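Local coordinates for protein transcription factor tau subunit sfc1 (Schizosaccharomyces pombe, PDB 4BJI) that takes part in RNA polymerase III transcription as a subunit of the boxA-binding tauA domain of TFIIIC, of which this chain is the DNA-binding domain, at residues Thr24-His27 with Gly31-Ser34; Pro52-Thr55 with Asn61-Asp64; His126-Lys131 with Asp180-Lys185. All coordinates share one frame; numbering follows the deposited sequence.

Contact 1. Residues Thr24-His27 with Gly31-Ser34; sequences TCRH and GEPS
The side chains of Arg26 and Glu32 cross at about a right angle, and their charged ends meet in a salt bridge. The bond runs from NH2 of Arg26 to OE2 of Glu32 over 3.2 Å and is nearly straight, at 164° about the hydrogen. The carboxylate oxygen lies at the edge of the guanidinium, in its plane, as suits an N-H that points out along that plane. The geometry at Glu32 is different: the planes of the two groups are turned 50° apart, and the hydrogen arrives from above the carboxylate plane. A single bond of this kind differs from the flat, two-pronged pairing that arginine and carboxylate can also form. Over one guanidinium face lies the carbonyl oxygen of Gly31, 3.6 Å from NH2 of Arg26; it is itself hydrogen-bonded to the hydroxyl of Tyr77. Arginine suits the place because its chain, extended from CG to NE, reaches across to Glu32, while its side chain also touches Tyr77 and Phe94. Glu32 starts from a CB directed away from Arg26, and the bend at its second torsion (chi2 -55°) brings the carboxylate back within range. With an alanine here in place of Arg26, the Glu32 carboxylate would probably lose its charged mate, and a gap is likely to open beside Tyr77. The contact lies at the surface and ties two places in the later part of the loop between strand 14-15 and helix 35-50, the second just before the helix. Pro33 packs on Gln38 and Ile41, and Ser34 is the N-cap of that helix, its OG bonded to N of Ile37. This is a surface salt bridge within the loop that leads into an N-capped helix, in the helix-turn-helix family region of the TFIIIC subunit.

Contact 2. Residues Pro52-Thr55 with Asn61-Asp64; sequences PVWT and NHLD
The indole of Trp54 points its six-membered ring at the face of the His62 imidazole, the one pair of side chains that joins these segments. Asn61, the first residue of the second segment, does not touch Trp54; its ND2 bonds to the carbonyl oxygen of Lys124 and to ND1 of His126, as an amide N-H donor can. His62 follows and carries the contact. Both side chains set out with CG beside the backbone N (chi1 -74° in His62), and both begin by heading for the opposite segment. The result is a T-shaped pair, with ring planes at 72° and centroids 4.9 Å apart. Atom CH2 of Trp54 stands over the middle of the imidazole, while CZ3 of Trp54 comes to 3.6 Å from ND1 of His62 and 3.7 Å from its CE1. The outer C-H edge of the indole thus meets a ring face, an attractive arrangement for two aromatics. Neither ring is held by stacking alone: ND1 of His62 bonds to the carbonyl oxygen of Ala58, and NE1 of Trp54 to that of Leu47, so each nitrogen helps to fix the rotation of its ring. Next in sequence comes Leu63, whose apolar side chain suits the helix surface it meets: it packs on Ala43, Leu44 and Leu47 of helix 35-50, which also lies against both rings through Leu47 and Phe48. Strand 53-55 forms an edge of the mixed sheet, pairing with strand 90-93 through Trp54 and Tyr91, and Thr55 caps helix 56-60, which leads to the His62 loop; this order of helices and strands is consistent with a winged-helix domain.

Contact 3. Residues His126-Lys131 with Asp180-Lys185; sequences HVFDGK and DLMREK
The Phe128 ring receives the methyl end of Met182 over one face and CB of Lys185 at its edge, near the ring plane. CE of Met182 sits 4.0 Å from the centroid of the Phe128 ring, 25° off the normal, a CH-pi contact displaced toward the rim; its closest ring atom is CD2 of Phe128, 3.7 Å from CE. The selenium of this residue, deposited as selenomethionine, stands almost on the ring normal but farther off, with SE of Met182 5.1 Å from the Phe128 centroid. The bend at the last torsion of Met182 (chi3 70°) carries the methyl down from SE onto the ring. The far end of the ring rests on the helix backbone, with CZ of Phe128 3.8 Å from both CA and O of Met182. Tyr140 also forms an edge-to-face pair with Phe128. A flexible, polarisable methionine and a flat, apolar phenylalanine are well matched here, in a Met-aromatic contact that fastens the loop between the antiparallel strands 109-111 and 139-141 to helix 172-189. Phe128 is placed for this by its backbone, which bonds to Asp144, Val146 and Asp147. Farther along, the chain turns: OD1 of Asp129 accepts from N of Lys131 at 2.9 Å, closing an Asx turn. Gly130, in the middle of it, has a positive phi (78°) that favours glycine, and a CB would fall tightly against the amino group of Lys185. The extended lysine chain passes instead beside the bare backbone, with CD of Lys185 4.0 Å from CA of Gly130. At its end, NZ of Lys185 donates to a water at 2.9 Å, which in turn donates to the carbonyl oxygen of Gly130 at 2.7 Å. The same ammonium forms a salt bridge with Asp147 and bonds to the hydroxyl of Thr149.

How the contacts relate
Contact 1 is a surface contact and relies on charge, contact 2 is partly buried and relies on aromatic rings, and contact 3 is buried and mostly apolar, with a water bridging the lysine and a glycine carbonyl. Contacts 1 and 2 both lie in the helix-turn-helix family region and share helix 35-50, which follows the first and packs against the second. Contact 3 instead fastens a loop to helix 172-189, with its centre about 37 Å from that of contact 1. It nevertheless touches contact 2: ND2 of Asn61 lies 3.1 Å from ND1 of His126, a probable hydrogen bond, and the rings of His62 and His126 pack together.

Contact 1. Residues Thr24-His27 with Gly31-Ser34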
loop_
_atom_site.group_PDB
_atom_site.type_symbol
_atom_site.label_atom_id
_atom_site.label_comp_id
_atom_site.label_asym_id
_atom_site.label_seq_id
_atom_site.Cartn_x
_atom_site.Cartn_y
_atom_site.Cartn_z
ATOM N N THR A 24 -7.008 2.259 -18.623
ATOM C CA THR A 24 -5.937 1.767 -19.504
ATOM C C THR A 24 -5.069 2.892 -20.101
ATOM O O THR A 24 -4.001 2.619 -20.650
ATOM C CB THR A 24 -6.484 0.921 -20.660
ATOM O OG1 THR A 24 -7.463 1.675 -21.383
ATOM C CG2 THR A 24 -7.134 -0.337 -20.121
ATOM N N CYS A 25 -5.494 4.132 -19.905
ATOM C CA CYS A 25 -4.729 5.288 -20.376
ATOM C C CYS A 25 -5.037 6.529 -19.531
ATOM O O CYS A 25 -6.010 6.552 -18.751
ATOM C CB CYS A 25 -5.015 5.557 -21.855
ATOM S SG CYS A 25 -6.683 6.067 -22.162
ATOM N N ARG A 26 -4.222 7.563 -19.697
ATOM C CA ARG A 26 -4.357 8.779 -18.908
ATOM C C ARG A 26 -5.616 9.600 -19.237
ATOM O O ARG A 26 -6.227 9.456 -20.306
ATOM C CB ARG A 26 -3.102 9.639 -19.053
ATOM C CG ARG A 26 -3.049 10.432 -20.343
ATOM C CD ARG A 26 -1.657 10.923 -20.606
ATOM N NE ARG A 26 -1.659 12.029 -21.559
ATOM C CZ ARG A 26 -0.598 12.392 -22.268
ATOM N NH1 ARG A 26 0.536 11.714 -22.161
ATOM N NH2 ARG A 26 -0.680 13.419 -23.100
ATOM N N HIS A 27 -5.977 10.472 -18.314
ATOM C CA HIS A 27 -7.116 11.361 -18.452
ATOM C C HIS A 27 -6.979 12.202 -19.742
ATOM O O HIS A 27 -5.898 12.693 -20.069
ATOM C CB HIS A 27 -7.214 12.230 -17.204
ATOM C CG HIS A 27 -8.540 12.890 -17.039
ATOM N ND1 HIS A 27 -9.009 13.835 -17.928
ATOM C CD2 HIS A 27 -9.481 12.773 -16.072
ATOM C CE1 HIS A 27 -10.202 14.247 -17.532
ATOM N NE2 HIS A 27 -10.510 13.622 -16.407
ATOM N N GLY A 31 -2.353 17.183 -21.065
ATOM C CA GLY A 31 -1.528 17.483 -22.224
ATOM C C GLY A 31 -0.099 17.034 -21.988
ATOM O O GLY A 31 0.176 16.290 -21.049
ATOM N N GLU A 32 0.833 17.474 -22.825
ATOM C CA GLU A 32 2.230 17.116 -22.633
ATOM C C GLU A 32 2.821 17.842 -21.430
ATOM O O GLU A 32 2.619 19.031 -21.251
ATOM C CB GLU A 32 3.030 17.410 -23.902
ATOM C CG GLU A 32 2.516 16.639 -25.111
ATOM C CD GLU A 32 2.468 15.139 -24.869
ATOM O OE1 GLU A 32 3.451 14.591 -24.325
ATOM O OE2 GLU A 32 1.442 14.511 -25.217
ATOM N N PRO A 33 3.554 17.112 -20.584
ATOM C CA PRO A 33 4.127 17.686 -19.368
ATOM C C PRO A 33 5.400 18.436 -19.660
ATOM O O PRO A 33 6.046 18.205 -20.679
ATOM C CB PRO A 33 4.435 16.449 -18.522
ATOM C CG PRO A 33 4.766 15.390 -19.544
ATOM C CD PRO A 33 3.922 15.701 -20.758
ATOM N N SER A 34 5.732 19.351 -18.757
ATOM C CA SER A 34 6.999 20.022 -18.773
ATOM C C SER A 34 8.130 18.995 -18.759
ATOM O O SER A 34 7.964 17.801 -18.412
ATOM C CB SER A 34 7.114 20.915 -17.535
ATOM O OG SER A 34 6.980 20.133 -16.351
#

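Contact 2. Residues Pro52-Thr55 with Asn61-Asp64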
loop_
_atom_site.group_PDB
_atom_site.type_symbol
_atom_site.label_atom_id
_atom_site.label_comp_id
_atom_site.label_asym_id
_atom_site.label_seq_id
_atom_site.Cartn_x
_atom_site.Cartn_y
_atom_site.Cartn_z
ATOM N N PRO A 52 3.726 -3.136 -9.695
ATOM C CA PRO A 52 2.673 -2.414 -10.414
ATOM C C PRO A 52 1.770 -1.550 -9.550
ATOM O O PRO A 52 0.963 -0.792 -10.076
ATOM C CB PRO A 52 1.825 -3.519 -11.029
ATOM C CG PRO A 52 2.075 -4.711 -10.119
ATOM C CD PRO A 52 3.510 -4.597 -9.691
ATOM N N VAL A 53 1.878 -1.681 -8.234
ATOM C CA VAL A 53 0.986 -1.027 -7.276
ATOM C C VAL A 53 1.826 -0.434 -6.155
ATOM O O VAL A 53 2.571 -1.176 -5.478
ATOM C CB VAL A 53 0.001 -2.082 -6.667
ATOM C CG1 VAL A 53 -0.865 -1.479 -5.596
ATOM C CG2 VAL A 53 -0.874 -2.736 -7.766
ATOM N N TRP A 54 1.694 0.868 -5.911
ATOM C CA TRP A 54 2.528 1.583 -4.950
ATOM C C TRP A 54 1.747 2.619 -4.156
ATOM O O TRP A 54 0.969 3.398 -4.741
ATOM C CB TRP A 54 3.571 2.419 -5.687
ATOM C CG TRP A 54 4.720 1.724 -6.354
ATOM C CD1 TRP A 54 4.776 1.275 -7.644
ATOM C CD2 TRP A 54 6.016 1.510 -5.796
ATOM N NE1 TRP A 54 6.048 0.775 -7.917
ATOM C CE2 TRP A 54 6.816 0.916 -6.790
ATOM C CE3 TRP A 54 6.575 1.766 -4.549
ATOM C CZ2 TRP A 54 8.151 0.564 -6.564
ATOM C CZ3 TRP A 54 7.892 1.403 -4.328
ATOM C CH2 TRP A 54 8.660 0.813 -5.333
ATOM N N THR A 55 2.028 2.775 -2.871
ATOM C CA THR A 55 1.619 4.001 -2.192
ATOM C C THR A 55 2.536 5.168 -2.606
ATOM O O THR A 55 3.692 4.969 -3.047
ATOM C CB THR A 55 1.695 3.903 -0.689
ATOM O OG1 THR A 55 3.054 3.606 -0.344
ATOM C CG2 THR A 55 0.740 2.815 -0.176
ATOM N N ASN A 61 10.108 7.190 -1.207
ATOM C CA ASN A 61 11.313 6.636 -0.588
ATOM C C ASN A 61 12.230 5.932 -1.583
ATOM O O ASN A 61 13.359 5.567 -1.256
ATOM C CB ASN A 61 10.938 5.748 0.591
ATOM C CG ASN A 61 10.297 6.553 1.717
ATOM O OD1 ASN A 61 10.512 7.765 1.827
ATOM N ND2 ASN A 61 9.540 5.909 2.550
ATOM N N HIS A 62 11.768 5.793 -2.819
ATOM C CA HIS A 62 12.594 5.260 -3.895
ATOM C C HIS A 62 12.966 6.318 -4.926
ATOM O O HIS A 62 13.523 5.980 -5.976
ATOM C CB HIS A 62 11.851 4.170 -4.636
ATOM C CG HIS A 62 11.757 2.893 -3.883
ATOM N ND1 HIS A 62 10.888 2.694 -2.824
ATOM C CD2 HIS A 62 12.418 1.723 -4.052
ATOM C CE1 HIS A 62 11.045 1.468 -2.362
ATOM N NE2 HIS A 62 11.961 0.856 -3.089
ATOM N N LEU A 63 12.580 7.563 -4.687
ATOM C CA LEU A 63 12.809 8.653 -5.639
ATOM C C LEU A 63 13.724 9.745 -5.096
ATOM O O LEU A 63 13.785 10.002 -3.898
ATOM C CB LEU A 63 11.464 9.278 -6.062
ATOM C CG LEU A 63 10.525 8.452 -6.952
ATOM C CD1 LEU A 63 9.118 9.023 -6.951
ATOM C CD2 LEU A 63 11.062 8.377 -8.350
ATOM N N ASP A 64 14.403 10.426 -6.006
ATOM C CA ASP A 64 15.137 11.624 -5.641
ATOM C C ASP A 64 14.222 12.523 -4.800
ATOM O O ASP A 64 13.091 12.800 -5.187
ATOM C CB ASP A 64 15.568 12.348 -6.919
ATOM C CG ASP A 64 16.522 13.493 -6.652
ATOM O OD1 ASP A 64 16.187 14.376 -5.836
ATOM O OD2 ASP A 64 17.607 13.505 -7.263
#

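Contact 3. Residues His126-Lys131 with Asp180-Lys185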
loop_
_atom_site.group_PDB
_atom_site.type_symbol
_atom_site.label_atom_id
_atom_site.label_comp_id
_atom_site.label_asym_id
_atom_site.label_seq_id
_atom_site.Cartn_x
_atom_site.Cartn_y
_atom_site.Cartn_z
ATOM N N HIS A 126 8.222 3.556 4.657
ATOM C CA HIS A 126 7.073 2.763 4.210
ATOM C C HIS A 126 7.130 1.314 4.740
ATOM O O HIS A 126 6.193 0.550 4.577
ATOM C CB HIS A 126 7.066 2.741 2.686
ATOM C CG HIS A 126 8.321 2.177 2.098
ATOM N ND1 HIS A 126 9.546 2.806 2.215
ATOM C CD2 HIS A 126 8.553 1.031 1.420
ATOM C CE1 HIS A 126 10.476 2.061 1.642
ATOM N NE2 HIS A 126 9.894 0.990 1.132
ATOM N N VAL A 127 8.235 0.954 5.388
ATOM C CA VAL A 127 8.448 -0.414 5.875
ATOM C C VAL A 127 7.830 -0.567 7.245
ATOM O O VAL A 127 7.945 0.326 8.092
ATOM C CB VAL A 127 9.970 -0.687 5.944
ATOM C CG1 VAL A 127 10.279 -2.025 6.560
ATOM C CG2 VAL A 127 10.589 -0.601 4.573
ATOM N N PHE A 128 7.200 -1.719 7.476
ATOM C CA PHE A 128 6.670 -2.074 8.783
ATOM C C PHE A 128 7.578 -3.125 9.390
ATOM O O PHE A 128 7.542 -4.289 8.957
ATOM C CB PHE A 128 5.235 -2.622 8.694
ATOM C CG PHE A 128 4.554 -2.716 10.043
ATOM C CD1 PHE A 128 4.821 -3.756 10.922
ATOM C CD2 PHE A 128 3.650 -1.727 10.431
ATOM C CE1 PHE A 128 4.228 -3.781 12.140
ATOM C CE2 PHE A 128 3.043 -1.779 11.648
ATOM C CZ PHE A 128 3.333 -2.819 12.489
ATOM N N ASP A 129 8.394 -2.715 10.361
ATOM C CA ASP A 129 9.350 -3.652 11.006
ATOM C C ASP A 129 8.951 -4.038 12.426
ATOM O O ASP A 129 9.569 -4.923 13.035
ATOM C CB ASP A 129 10.797 -3.154 10.940
ATOM C CG ASP A 129 11.039 -1.926 11.778
ATOM O OD1 ASP A 129 10.101 -1.437 12.445
ATOM O OD2 ASP A 129 12.208 -1.419 11.694
ATOM N N GLY A 130 7.928 -3.395 12.965
ATOM C CA GLY A 130 7.493 -3.692 14.323
ATOM C C GLY A 130 8.315 -3.094 15.415
ATOM O O GLY A 130 8.047 -3.375 16.595
ATOM N N LYS A 131 9.326 -2.298 15.081
ATOM C CA LYS A 131 10.228 -1.817 16.114
ATOM C C LYS A 131 10.729 -0.414 15.953
ATOM O O LYS A 131 11.197 0.196 16.941
ATOM C CB LYS A 131 11.413 -2.768 16.297
ATOM C CG LYS A 131 12.213 -3.052 15.074
ATOM C CD LYS A 131 13.343 -4.029 15.434
ATOM C CE LYS A 131 14.236 -4.345 14.259
ATOM N NZ LYS A 131 15.348 -5.247 14.710
ATOM N N ASP A 180 -4.977 -6.449 13.422
ATOM C CA ASP A 180 -4.953 -6.226 14.873
ATOM C C ASP A 180 -3.534 -6.237 15.406
ATOM O O ASP A 180 -3.205 -5.417 16.287
ATOM C CB ASP A 180 -5.815 -7.245 15.584
ATOM C CG ASP A 180 -7.330 -6.989 15.385
ATOM O OD1 ASP A 180 -7.741 -5.975 14.764
ATOM O OD2 ASP A 180 -8.101 -7.810 15.865
ATOM N N LEU A 181 -2.705 -7.146 14.932
ATOM C CA LEU A 181 -1.308 -7.192 15.381
ATOM C C LEU A 181 -0.585 -5.915 15.024
ATOM O O LEU A 181 0.122 -5.332 15.851
ATOM C CB LEU A 181 -0.590 -8.340 14.721
ATOM C CG LEU A 181 -1.015 -9.677 15.269
ATOM C CD1 LEU A 181 -0.478 -10.746 14.355
ATOM C CD2 LEU A 181 -0.491 -9.798 16.694
HETATM N N MSE A 182 -0.718 -5.480 13.774
HETATM C CA MSE A 182 -0.082 -4.244 13.314
HETATM C C MSE A 182 -0.584 -3.040 14.119
HETATM O O MSE A 182 0.209 -2.171 14.529
HETATM C CB MSE A 182 -0.335 -4.049 11.816
HETATM C CG MSE A 182 0.359 -5.139 10.977
HETATM SE SE MSE A 182 -0.059 -5.050 9.109
HETATM C CE MSE A 182 0.896 -3.444 8.715
ATOM N N ARG A 183 -1.896 -2.955 14.327
ATOM C CA ARG A 183 -2.471 -1.811 15.037
ATOM C C ARG A 183 -1.911 -1.746 16.452
ATOM O O ARG A 183 -1.498 -0.693 16.930
ATOM C CB ARG A 183 -3.986 -1.922 15.082
ATOM C CG ARG A 183 -4.636 -0.699 15.714
ATOM C CD ARG A 183 -6.117 -0.948 15.855
ATOM N NE ARG A 183 -6.310 -2.064 16.772
ATOM C CZ ARG A 183 -7.267 -2.982 16.674
ATOM N NH1 ARG A 183 -8.158 -2.937 15.691
ATOM N NH2 ARG A 183 -7.329 -3.954 17.574
ATOM N N GLU A 184 -1.880 -2.883 17.124
ATOM C CA GLU A 184 -1.360 -2.925 18.496
ATOM C C GLU A 184 0.090 -2.472 18.535
ATOM O O GLU A 184 0.478 -1.665 19.388
ATOM C CB GLU A 184 -1.447 -4.332 19.063
ATOM C CG GLU A 184 -1.070 -4.381 20.548
ATOM C CD GLU A 184 -2.110 -3.686 21.423
ATOM O OE1 GLU A 184 -3.333 -3.777 21.116
ATOM O OE2 GLU A 184 -1.704 -2.976 22.357
ATOM N N LYS A 185 0.910 -2.958 17.606
ATOM C CA LYS A 185 2.318 -2.543 17.597
ATOM C C LYS A 185 2.406 -1.039 17.321
ATOM O O LYS A 185 3.169 -0.313 18.000
ATOM C CB LYS A 185 3.124 -3.372 16.611
ATOM C CG LYS A 185 3.301 -4.820 17.011
ATOM C CD LYS A 185 4.492 -5.459 16.338
ATOM C CE LYS A 185 4.663 -6.912 16.772
ATOM N NZ LYS A 185 5.927 -7.441 16.333
HETATM O O HOH W 1 7.795 -5.730 17.840
#